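Local structure of ATP-dependent RNA helicase HrpB (6EUD) at residues V290-Q295 with S335-A340; T312-Q317 with K341-R346; R637-C642 with R701-L706. The protein hydrolyses ATP to ADP and phosphate as a bacterial DExH-box RNA helicase and binds single-stranded RNA. All blocks are in the same frame, centred on the assembly; numbering follows the deposited sequence.

Interaction 1 (V290-Q295 with S335-A340); sequences VVDCAQ and SLHLIA
The imidazole of His337 and the carboxylate of Asp292 meet with their planes 85° apart, close to perpendicular. At the edge of the ring, ND1 donates to Asp292 OD2 over 2.8 Å, and OD2 lies practically in the ring plane while receiving the proton on its anti lone pair. The NE2 edge is taken by Arg188, and the ring of Tyr190 meets the imidazole at a shallow angle. The other carboxylate oxygen, Asp292 OD1, is approached from above the carboxylate plane by Ala294 N at 2.9 Å, which makes an Asx turn; OD1 also forms a salt bridge with Arg323. With CG of Asp292 anti to its own backbone N (chi1 171°), the carboxylate can face the imidazole and the turn at once, and the several partners leave it little freedom to rotate. Beneath these groups, strands 287-302 and 333-337 run parallel in the sheet of the second RecA-like domain. Their backbones are joined by nearly straight bonds: Leu336 N to Val290 O at 2.8 Å, Asp292 N to Leu336 O at 2.8 Å, and Leu338 N to Asp292 O at 2.7 Å. Asp292, His337 and Ser335 look to the side packed by helix 317-325, whereas Val291 and Leu336 look to the side packed by helix 199-213. On that second side Val291 CG1 rests 3.9 Å from Leu338 CD1, the two side chains lying obliquely across one another. Past the paired strands the chains diverge: Leu338 centres an inverse gamma turn, and one water donates both to Cys293 O and to Leu338 O, filling in where direct backbone pairing stops. Ala294 CB still touches the Ile339 side chain, 3.9 Å from its CG2.

Interaction 2 (T312-Q317 with K341-R346); sequences TQRVSQ and KEQAER
Gln343 is met end-on by the guanidinium of Arg314, whose two terminal nitrogens converge on a single oxygen: NH1 (2.9 Å) and NH2 (3.2 Å) both donate hydrogen bonds to Gln343 OE1. The guanidinium and amide planes are only 14° apart, and OE1 sits at the edge of the guanidinium, close to its plane. A bend at chi2 (-65°) folds the Arg314 chain to this position, while the Gln343 chain runs extended beyond CG to meet it. Water 2 adds a second link, accepting from Arg314 NH1 and donating to the Gln343 backbone O. A leucine in place of Gln343 would probably leave both terminal nitrogens of Arg314 without their shared acceptor and the guanidinium freer to swing. One residue on, the carbonyl O of Ala344 lies against the aliphatic part of Gln317, 3.5 Å from its CG, while the alanine methyl packs toward Met320, Ile339 and Tyr190. Glu345 brings its carbonyl O to 3.1 Å from Gln317 NE2, the same nitrogen that donates to the Ala347 carbonyl just past the segment. At Arg346 the chain turns its guanidinium back along its own helix, to a salt bridge with Glu342. Gln317 opens helix 317-325, with Ser316 at the N-cap, so helix 341-346 lies beside the start of one helix and the end of strand 307-314. That strand returns from the later part of strand 287-302, and this hairpin, with helix 317-325 whose end carries the start of the QRAGRAGR sequence of motif VI, is consistent with the hairpin found in the second RecA-like domain of DEAH/RHA helicases.

Interaction 3 (R637-C642 with R701-L706); sequences RLRLLC and RLDSEL
Arg639 reaches from helix 631-646 to the carbonyl of Leu706, the first residue past the end of helix 696-705. NE donates to Leu706 O at 2.7 Å, nearly in line with the carbonyl though tilted from the guanidinium plane, and NH2 adds a weak bond to the same oxygen at 2.9 Å. A bend at chi3 (65°) brings the guanidinium round to this oxygen. Over one face of the group lies Leu702 CD2, displaced toward the rim; at the edge, Asp703 OD1 forms a long salt bridge with Arg639 NH2 at 3.6 Å. Water 3 bridges the same pair, accepting from Arg639 NH2 and donating to Asp703 OD1. The nearby carboxylate, shared with Arg691, probably offsets only part of the arginine's charge. Two apolar contacts complete the interface: Leu640 CD2 meets Leu702 CD2 at 3.8 Å, their side chains crossing at about a right angle, and Cys642 CB lies 3.8 Å from Leu706 CD2.

Further out, Asp703 is positioned by its other oxygen, OD2, in a salt bridge with Arg691. Leu702 also packs on Leu636 and Ala643, and Leu706 on Ala643 and Trp646, so both leucines settle along several turns of helix 631-646. Tyr722 touches the Arg639 side chain. The two helical segments cross at 85° with their axes 11.1 Å apart, a nearly perpendicular helix-helix packing in which an arginine holds the carbonyl at a helix's end; it joins helix 631-646 to helix 696-705, which leads into the strands beginning with 709-711.

Interactions 1 and 2 are neighbours, their centres 10 Å apart, and belong to the same second RecA-like domain. Their segments alternate along the chain: strand 287-302 runs into strand 307-314, its antiparallel partner in the sheet, and strand 333-337 runs into helix 341-346. They touch directly, with Ala294 O 2.9 Å from Val315 N and Ile339 CG2 packed against the Arg314 guanidinium. Interaction 3 comes later in sequence and lies far off, its centre 59 Å from that of interaction 1 and 49 Å from that of interaction 2, without contact to either. The first two thus tie together one part of the helicase core, while the third packs two helices near the far end of this elongated chain.

Interaction 1 (V290-Q295 with S335-A340)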
loop_
_atom_site.group_PDB
_atom_site.type_symbol
_atom_site.label_atom_id
_atom_site.label_comp_id
_atom_site.label_asym_id
_atom_site.label_seq_id
_atom_site.Cartn_x
_atom_site.Cartn_y
_atom_site.Cartn_z
ATOM N N VAL A 290 -25.449 -11.664 20.130
ATOM C CA VAL A 290 -24.120 -11.234 19.754
ATOM C C VAL A 290 -23.804 -9.836 20.337
ATOM O O VAL A 290 -24.652 -8.929 20.383
ATOM C CB VAL A 290 -23.962 -11.247 18.214
ATOM C CG1 VAL A 290 -22.805 -10.372 17.750
ATOM C CG2 VAL A 290 -23.810 -12.698 17.699
ATOM N N VAL A 291 -22.579 -9.676 20.817
ATOM C CA VAL A 291 -22.087 -8.355 21.139
ATOM C C VAL A 291 -20.864 -8.123 20.287
ATOM O O VAL A 291 -19.889 -8.860 20.349
ATOM C CB VAL A 291 -21.760 -8.171 22.651
ATOM C CG1 VAL A 291 -21.171 -6.779 22.896
ATOM C CG2 VAL A 291 -23.019 -8.391 23.509
ATOM N N ASP A 292 -20.941 -7.075 19.480
ATOM C CA ASP A 292 -19.939 -6.761 18.482
ATOM C C ASP A 292 -19.257 -5.421 18.811
ATOM O O ASP A 292 -19.890 -4.337 18.740
ATOM C CB ASP A 292 -20.592 -6.731 17.088
ATOM C CG ASP A 292 -19.659 -6.194 16.014
ATOM O OD1 ASP A 292 -18.428 -6.408 16.114
ATOM O OD2 ASP A 292 -20.160 -5.553 15.067
ATOM N N CYS A 293 -17.980 -5.488 19.188
ATOM C CA CYS A 293 -17.233 -4.271 19.528
ATOM C C CYS A 293 -17.007 -3.394 18.288
ATOM O O CYS A 293 -16.624 -2.240 18.409
ATOM C CB CYS A 293 -15.879 -4.612 20.185
ATOM S SG CYS A 293 -14.586 -5.213 19.077
ATOM N N ALA A 294 -17.230 -3.976 17.109
ATOM C CA ALA A 294 -17.083 -3.323 15.795
ATOM C C ALA A 294 -15.671 -2.838 15.488
ATOM O O ALA A 294 -15.502 -1.929 14.676
ATOM C CB ALA A 294 -18.064 -2.161 15.660
ATOM N N GLN A 295 -14.666 -3.457 16.108
ATOM C CA GLN A 295 -13.269 -3.085 15.882
ATOM C C GLN A 295 -12.394 -4.273 15.535
ATOM O O GLN A 295 -12.335 -5.241 16.279
ATOM C CB GLN A 295 -12.722 -2.355 17.099
ATOM C CG GLN A 295 -13.273 -0.955 17.145
ATOM C CD GLN A 295 -12.810 -0.163 18.320
ATOM O OE1 GLN A 295 -12.036 -0.653 19.148
ATOM N NE2 GLN A 295 -13.281 1.082 18.411
ATOM N N SER A 335 -28.461 -8.674 18.174
ATOM C CA SER A 335 -27.075 -8.260 18.008
ATOM C C SER A 335 -26.901 -6.830 18.520
ATOM O O SER A 335 -27.638 -5.924 18.119
ATOM C CB SER A 335 -26.661 -8.352 16.540
ATOM O OG SER A 335 -25.303 -8.008 16.340
ATOM N N LEU A 336 -25.944 -6.637 19.424
ATOM C CA LEU A 336 -25.625 -5.316 19.950
ATOM C C LEU A 336 -24.247 -4.828 19.445
ATOM O O LEU A 336 -23.202 -5.439 19.740
ATOM C CB LEU A 336 -25.660 -5.338 21.489
ATOM C CG LEU A 336 -25.210 -4.052 22.201
ATOM C CD1 LEU A 336 -26.118 -2.853 21.846
ATOM C CD2 LEU A 336 -25.146 -4.235 23.715
ATOM N N HIS A 337 -24.242 -3.743 18.677
ATOM C CA HIS A 337 -22.996 -3.199 18.162
ATOM C C HIS A 337 -22.522 -2.033 19.025
ATOM O O HIS A 337 -23.251 -1.075 19.234
ATOM C CB HIS A 337 -23.176 -2.788 16.695
ATOM C CG HIS A 337 -23.675 -3.912 15.818
ATOM N ND1 HIS A 337 -22.832 -4.830 15.217
ATOM C CD2 HIS A 337 -24.932 -4.283 15.470
ATOM C CE1 HIS A 337 -23.542 -5.703 14.525
ATOM N NE2 HIS A 337 -24.822 -5.392 14.661
ATOM N N LEU A 338 -21.291 -2.114 19.522
ATOM C CA LEU A 338 -20.763 -1.112 20.450
ATOM C C LEU A 338 -20.237 0.176 19.788
ATOM O O LEU A 338 -19.141 0.674 20.114
ATOM C CB LEU A 338 -19.660 -1.739 21.287
ATOM C CG LEU A 338 -20.178 -2.932 22.084
ATOM C CD1 LEU A 338 -19.086 -3.434 23.040
ATOM C CD2 LEU A 338 -21.461 -2.571 22.815
ATOM N N ILE A 339 -21.031 0.699 18.857
ATOM C CA ILE A 339 -20.837 2.019 18.290
ATOM C C ILE A 339 -22.200 2.665 18.107
ATOM O O ILE A 339 -23.220 1.981 18.115
ATOM C CB ILE A 339 -20.107 1.979 16.938
ATOM C CG1 ILE A 339 -20.921 1.162 15.920
ATOM C CG2 ILE A 339 -18.699 1.412 17.102
ATOM C CD1 ILE A 339 -20.246 1.054 14.586
ATOM N N ALA A 340 -22.222 3.982 17.947
ATOM C CA ALA A 340 -23.469 4.670 17.631
ATOM C C ALA A 340 -23.993 4.208 16.279
ATOM O O ALA A 340 -23.196 3.866 15.394
ATOM C CB ALA A 340 -23.255 6.156 17.626
HETATM O O HOH W 1 -16.611 -0.372 20.232
#

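Interaction 2 (T312-Q317 with K341-R346)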
loop_
_atom_site.group_PDB
_atom_site.type_symbol
_atom_site.label_atom_id
_atom_site.label_comp_id
_atom_site.label_asym_id
_atom_site.label_seq_id
_atom_site.Cartn_x
_atom_site.Cartn_y
_atom_site.Cartn_z
ATOM N N THR A 312 -5.772 -1.093 14.663
ATOM C CA THR A 312 -7.136 -1.405 15.007
ATOM C C THR A 312 -8.002 -0.409 14.267
ATOM O O THR A 312 -7.672 0.779 14.199
ATOM C CB THR A 312 -7.378 -1.341 16.526
ATOM O OG1 THR A 312 -6.578 -2.348 17.162
ATOM C CG2 THR A 312 -8.839 -1.606 16.846
ATOM N N GLN A 313 -9.082 -0.905 13.676
ATOM C CA GLN A 313 -9.981 -0.051 12.909
ATOM C C GLN A 313 -11.428 -0.540 12.953
ATOM O O GLN A 313 -11.699 -1.689 13.334
ATOM C CB GLN A 313 -9.516 0.038 11.460
ATOM C CG GLN A 313 -9.541 -1.291 10.735
ATOM C CD GLN A 313 -9.209 -1.152 9.267
ATOM O OE1 GLN A 313 -8.628 -0.152 8.841
ATOM N NE2 GLN A 313 -9.586 -2.149 8.482
ATOM N N ARG A 314 -12.342 0.343 12.557
ATOM C CA ARG A 314 -13.764 0.015 12.475
ATOM C C ARG A 314 -13.996 -1.072 11.472
ATOM O O ARG A 314 -13.391 -1.100 10.400
ATOM C CB ARG A 314 -14.595 1.242 12.100
ATOM C CG ARG A 314 -14.826 2.158 13.268
ATOM C CD ARG A 314 -15.677 1.499 14.344
ATOM N NE ARG A 314 -15.615 2.259 15.583
ATOM C CZ ARG A 314 -16.312 3.363 15.816
ATOM N NH1 ARG A 314 -17.143 3.825 14.894
ATOM N NH2 ARG A 314 -16.185 3.999 16.977
ATOM N N VAL A 315 -14.878 -1.975 11.849
ATOM C CA VAL A 315 -15.296 -3.092 11.023
ATOM C C VAL A 315 -16.274 -2.562 9.961
ATOM O O VAL A 315 -16.944 -1.552 10.177
ATOM C CB VAL A 315 -15.909 -4.179 11.947
ATOM C CG1 VAL A 315 -16.687 -5.214 11.199
ATOM C CG2 VAL A 315 -14.804 -4.823 12.793
ATOM N N SER A 316 -16.329 -3.196 8.797
ATOM C CA SER A 316 -17.238 -2.734 7.753
ATOM C C SER A 316 -18.698 -3.115 8.026
ATOM O O SER A 316 -18.973 -3.963 8.867
ATOM C CB SER A 316 -16.810 -3.296 6.401
ATOM O OG SER A 316 -17.121 -4.677 6.316
ATOM N N GLN A 317 -19.620 -2.486 7.301
ATOM C CA GLN A 317 -21.022 -2.839 7.401
ATOM C C GLN A 317 -21.260 -4.307 7.047
ATOM O O GLN A 317 -22.041 -4.993 7.722
ATOM C CB GLN A 317 -21.880 -1.943 6.506
ATOM C CG GLN A 317 -21.742 -0.458 6.827
ATOM C CD GLN A 317 -22.805 0.402 6.144
ATOM O OE1 GLN A 317 -23.938 -0.030 5.977
ATOM N NE2 GLN A 317 -22.435 1.614 5.740
ATOM N N LYS A 341 -25.315 4.205 16.105
ATOM C CA LYS A 341 -25.911 3.766 14.836
ATOM C C LYS A 341 -25.437 4.592 13.623
ATOM O O LYS A 341 -25.120 4.036 12.560
ATOM C CB LYS A 341 -27.432 3.807 14.914
ATOM C CG LYS A 341 -28.084 3.263 13.664
ATOM C CD LYS A 341 -29.584 3.297 13.804
ATOM C CE LYS A 341 -30.279 2.622 12.640
ATOM N NZ LYS A 341 -31.745 2.552 12.911
ATOM N N GLU A 342 -25.357 5.908 13.785
ATOM C CA GLU A 342 -24.959 6.786 12.681
ATOM C C GLU A 342 -23.502 6.538 12.236
ATOM O O GLU A 342 -23.159 6.732 11.064
ATOM C CB GLU A 342 -25.164 8.244 13.084
ATOM C CG GLU A 342 -24.432 8.613 14.357
ATOM C CD GLU A 342 -24.670 10.043 14.791
ATOM O OE1 GLU A 342 -24.937 10.254 15.993
ATOM O OE2 GLU A 342 -24.570 10.956 13.937
ATOM N N GLN A 343 -22.649 6.100 13.161
ATOM C CA GLN A 343 -21.281 5.727 12.806
ATOM C C GLN A 343 -21.279 4.402 12.053
ATOM O O GLN A 343 -20.477 4.201 11.142
ATOM C CB GLN A 343 -20.397 5.619 14.049
ATOM C CG GLN A 343 -20.286 6.923 14.811
ATOM C CD GLN A 343 -19.372 6.855 16.034
ATOM O OE1 GLN A 343 -18.709 5.853 16.294
ATOM N NE2 GLN A 343 -19.347 7.942 16.794
ATOM N N ALA A 344 -22.169 3.495 12.447
ATOM C CA ALA A 344 -22.316 2.236 11.738
ATOM C C ALA A 344 -22.769 2.501 10.292
ATOM O O ALA A 344 -22.286 1.856 9.361
ATOM C CB ALA A 344 -23.302 1.313 12.463
ATOM N N GLU A 345 -23.654 3.483 10.117
ATOM C CA GLU A 345 -24.184 3.824 8.798
ATOM C C GLU A 345 -23.145 4.465 7.889
ATOM O O GLU A 345 -23.318 4.480 6.681
ATOM C CB GLU A 345 -25.389 4.751 8.943
ATOM C CG GLU A 345 -26.577 4.044 9.582
ATOM C CD GLU A 345 -27.734 4.966 9.949
ATOM O OE1 GLU A 345 -27.547 6.204 9.952
ATOM O OE2 GLU A 345 -28.832 4.438 10.247
ATOM N N ARG A 346 -22.072 4.995 8.467
ATOM C CA ARG A 346 -21.025 5.676 7.694
ATOM C C ARG A 346 -19.771 4.808 7.574
ATOM O O ARG A 346 -18.813 5.205 6.939
ATOM C CB ARG A 346 -20.656 7.029 8.325
ATOM C CG ARG A 346 -21.792 8.052 8.299
ATOM C CD ARG A 346 -21.305 9.461 8.695
ATOM N NE ARG A 346 -20.998 9.594 10.125
ATOM C CZ ARG A 346 -21.838 10.105 11.028
ATOM N NH1 ARG A 346 -23.046 10.521 10.665
ATOM N NH2 ARG A 346 -21.471 10.198 12.300
HETATM O O HOH W 2 -17.663 3.020 12.038
#

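Interaction 3 (R637-C642 with R701-L706)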
loop_
_atom_site.group_PDB
_atom_site.type_symbol
_atom_site.label_atom_id
_atom_site.label_comp_id
_atom_site.label_asym_id
_atom_site.label_seq_id
_atom_site.Cartn_x
_atom_site.Cartn_y
_atom_site.Cartn_z
ATOM N N ARG A 637 8.306 31.555 -16.170
ATOM C CA ARG A 637 7.864 30.481 -15.279
ATOM C C ARG A 637 6.330 30.481 -15.173
ATOM O O ARG A 637 5.718 29.440 -15.309
ATOM C CB ARG A 637 8.495 30.595 -13.893
ATOM C CG ARG A 637 8.287 29.318 -13.062
ATOM C CD ARG A 637 8.738 29.482 -11.619
ATOM N NE ARG A 637 7.973 30.526 -10.951
ATOM C CZ ARG A 637 6.854 30.317 -10.267
ATOM N NH1 ARG A 637 6.374 29.088 -10.135
ATOM N NH2 ARG A 637 6.226 31.339 -9.703
ATOM N N LEU A 638 5.726 31.655 -14.992
ATOM C CA LEU A 638 4.278 31.768 -14.933
ATOM C C LEU A 638 3.623 31.379 -16.278
ATOM O O LEU A 638 2.575 30.718 -16.303
ATOM C CB LEU A 638 3.886 33.189 -14.518
ATOM C CG LEU A 638 4.190 33.545 -13.064
ATOM C CD1 LEU A 638 3.951 35.020 -12.747
ATOM C CD2 LEU A 638 3.340 32.674 -12.166
ATOM N N ARG A 639 4.238 31.762 -17.396
ATOM C CA ARG A 639 3.700 31.369 -18.700
ATOM C C ARG A 639 3.721 29.861 -18.882
ATOM O O ARG A 639 2.801 29.291 -19.485
ATOM C CB ARG A 639 4.475 32.048 -19.823
ATOM C CG ARG A 639 4.112 33.524 -19.925
ATOM C CD ARG A 639 5.176 34.324 -20.660
ATOM N NE ARG A 639 5.251 33.880 -22.047
ATOM C CZ ARG A 639 6.341 33.991 -22.787
ATOM N NH1 ARG A 639 7.443 34.522 -22.262
ATOM N NH2 ARG A 639 6.341 33.538 -24.031
ATOM N N LEU A 640 4.761 29.209 -18.358
ATOM C CA LEU A 640 4.833 27.743 -18.392
ATOM C C LEU A 640 3.715 27.103 -17.554
ATOM O O LEU A 640 3.115 26.105 -17.960
ATOM C CB LEU A 640 6.205 27.263 -17.917
ATOM C CG LEU A 640 7.281 27.532 -18.974
ATOM C CD1 LEU A 640 8.696 27.252 -18.429
ATOM C CD2 LEU A 640 6.976 26.708 -20.237
ATOM N N LEU A 641 3.426 27.699 -16.401
ATOM C CA LEU A 641 2.347 27.230 -15.555
ATOM C C LEU A 641 1.025 27.360 -16.296
ATOM O O LEU A 641 0.225 26.417 -16.284
ATOM C CB LEU A 641 2.271 28.008 -14.240
ATOM C CG LEU A 641 3.345 27.774 -13.184
ATOM C CD1 LEU A 641 3.092 28.666 -11.954
ATOM C CD2 LEU A 641 3.415 26.300 -12.802
ATOM N N CYS A 642 0.796 28.522 -16.931
ATOM C CA CYS A 642 -0.475 28.781 -17.625
ATOM C C CYS A 642 -0.653 27.912 -18.863
ATOM O O CYS A 642 -1.744 27.410 -19.097
ATOM C CB CYS A 642 -0.593 30.258 -18.001
ATOM S SG CYS A 642 -0.802 31.268 -16.519
ATOM N N ARG A 701 5.978 27.579 -30.043
ATOM C CA ARG A 701 4.592 27.473 -29.580
ATOM C C ARG A 701 4.321 28.413 -28.388
ATOM O O ARG A 701 3.354 29.175 -28.397
ATOM C CB ARG A 701 4.264 26.027 -29.209
ATOM C CG ARG A 701 2.779 25.715 -29.145
ATOM C CD ARG A 701 2.532 24.233 -28.912
ATOM N NE ARG A 701 3.257 23.375 -29.856
ATOM C CZ ARG A 701 2.836 23.091 -31.089
ATOM N NH1 ARG A 701 1.701 23.607 -31.545
ATOM N NH2 ARG A 701 3.555 22.297 -31.874
ATOM N N LEU A 702 5.179 28.378 -27.373
ATOM C CA LEU A 702 5.000 29.265 -26.234
ATOM C C LEU A 702 5.127 30.751 -26.639
ATOM O O LEU A 702 4.336 31.595 -26.197
ATOM C CB LEU A 702 6.001 28.935 -25.129
ATOM C CG LEU A 702 5.696 29.644 -23.808
ATOM C CD1 LEU A 702 4.396 29.102 -23.202
ATOM C CD2 LEU A 702 6.841 29.500 -22.837
ATOM N N ASP A 703 6.092 31.082 -27.485
ATOM C CA ASP A 703 6.242 32.485 -27.916
ATOM C C ASP A 703 5.025 32.977 -28.691
ATOM O O ASP A 703 4.704 34.160 -28.701
ATOM C CB ASP A 703 7.492 32.674 -28.779
ATOM C CG ASP A 703 8.766 32.752 -27.953
ATOM O OD1 ASP A 703 8.668 32.853 -26.711
ATOM O OD2 ASP A 703 9.868 32.731 -28.548
ATOM N N SER A 704 4.343 32.050 -29.336
ATOM C CA SER A 704 3.199 32.393 -30.166
ATOM C C SER A 704 1.851 32.313 -29.424
ATOM O O SER A 704 0.984 33.177 -29.605
ATOM C CB SER A 704 3.158 31.481 -31.395
ATOM O OG SER A 704 1.949 31.702 -32.087
ATOM N N GLU A 705 1.675 31.278 -28.603
ATOM C CA GLU A 705 0.390 31.037 -27.964
ATOM C C GLU A 705 0.254 31.749 -26.628
ATOM O O GLU A 705 -0.855 32.096 -26.227
ATOM C CB GLU A 705 0.157 29.540 -27.778
ATOM C CG GLU A 705 0.027 28.779 -29.080
ATOM C CD GLU A 705 -0.944 29.446 -30.051
ATOM O OE1 GLU A 705 -2.000 29.950 -29.606
ATOM O OE2 GLU A 705 -0.652 29.464 -31.269
ATOM N N LEU A 706 1.379 31.951 -25.942
ATOM C CA LEU A 706 1.396 32.748 -24.716
ATOM C C LEU A 706 2.485 33.801 -24.826
ATOM O O LEU A 706 3.471 33.754 -24.098
ATOM C CB LEU A 706 1.628 31.882 -23.477
ATOM C CG LEU A 706 0.478 30.996 -22.975
ATOM C CD1 LEU A 706 0.303 29.727 -23.834
ATOM C CD2 LEU A 706 0.721 30.611 -21.513
HETATM O O HOH W 3 8.554 35.283 -25.693
#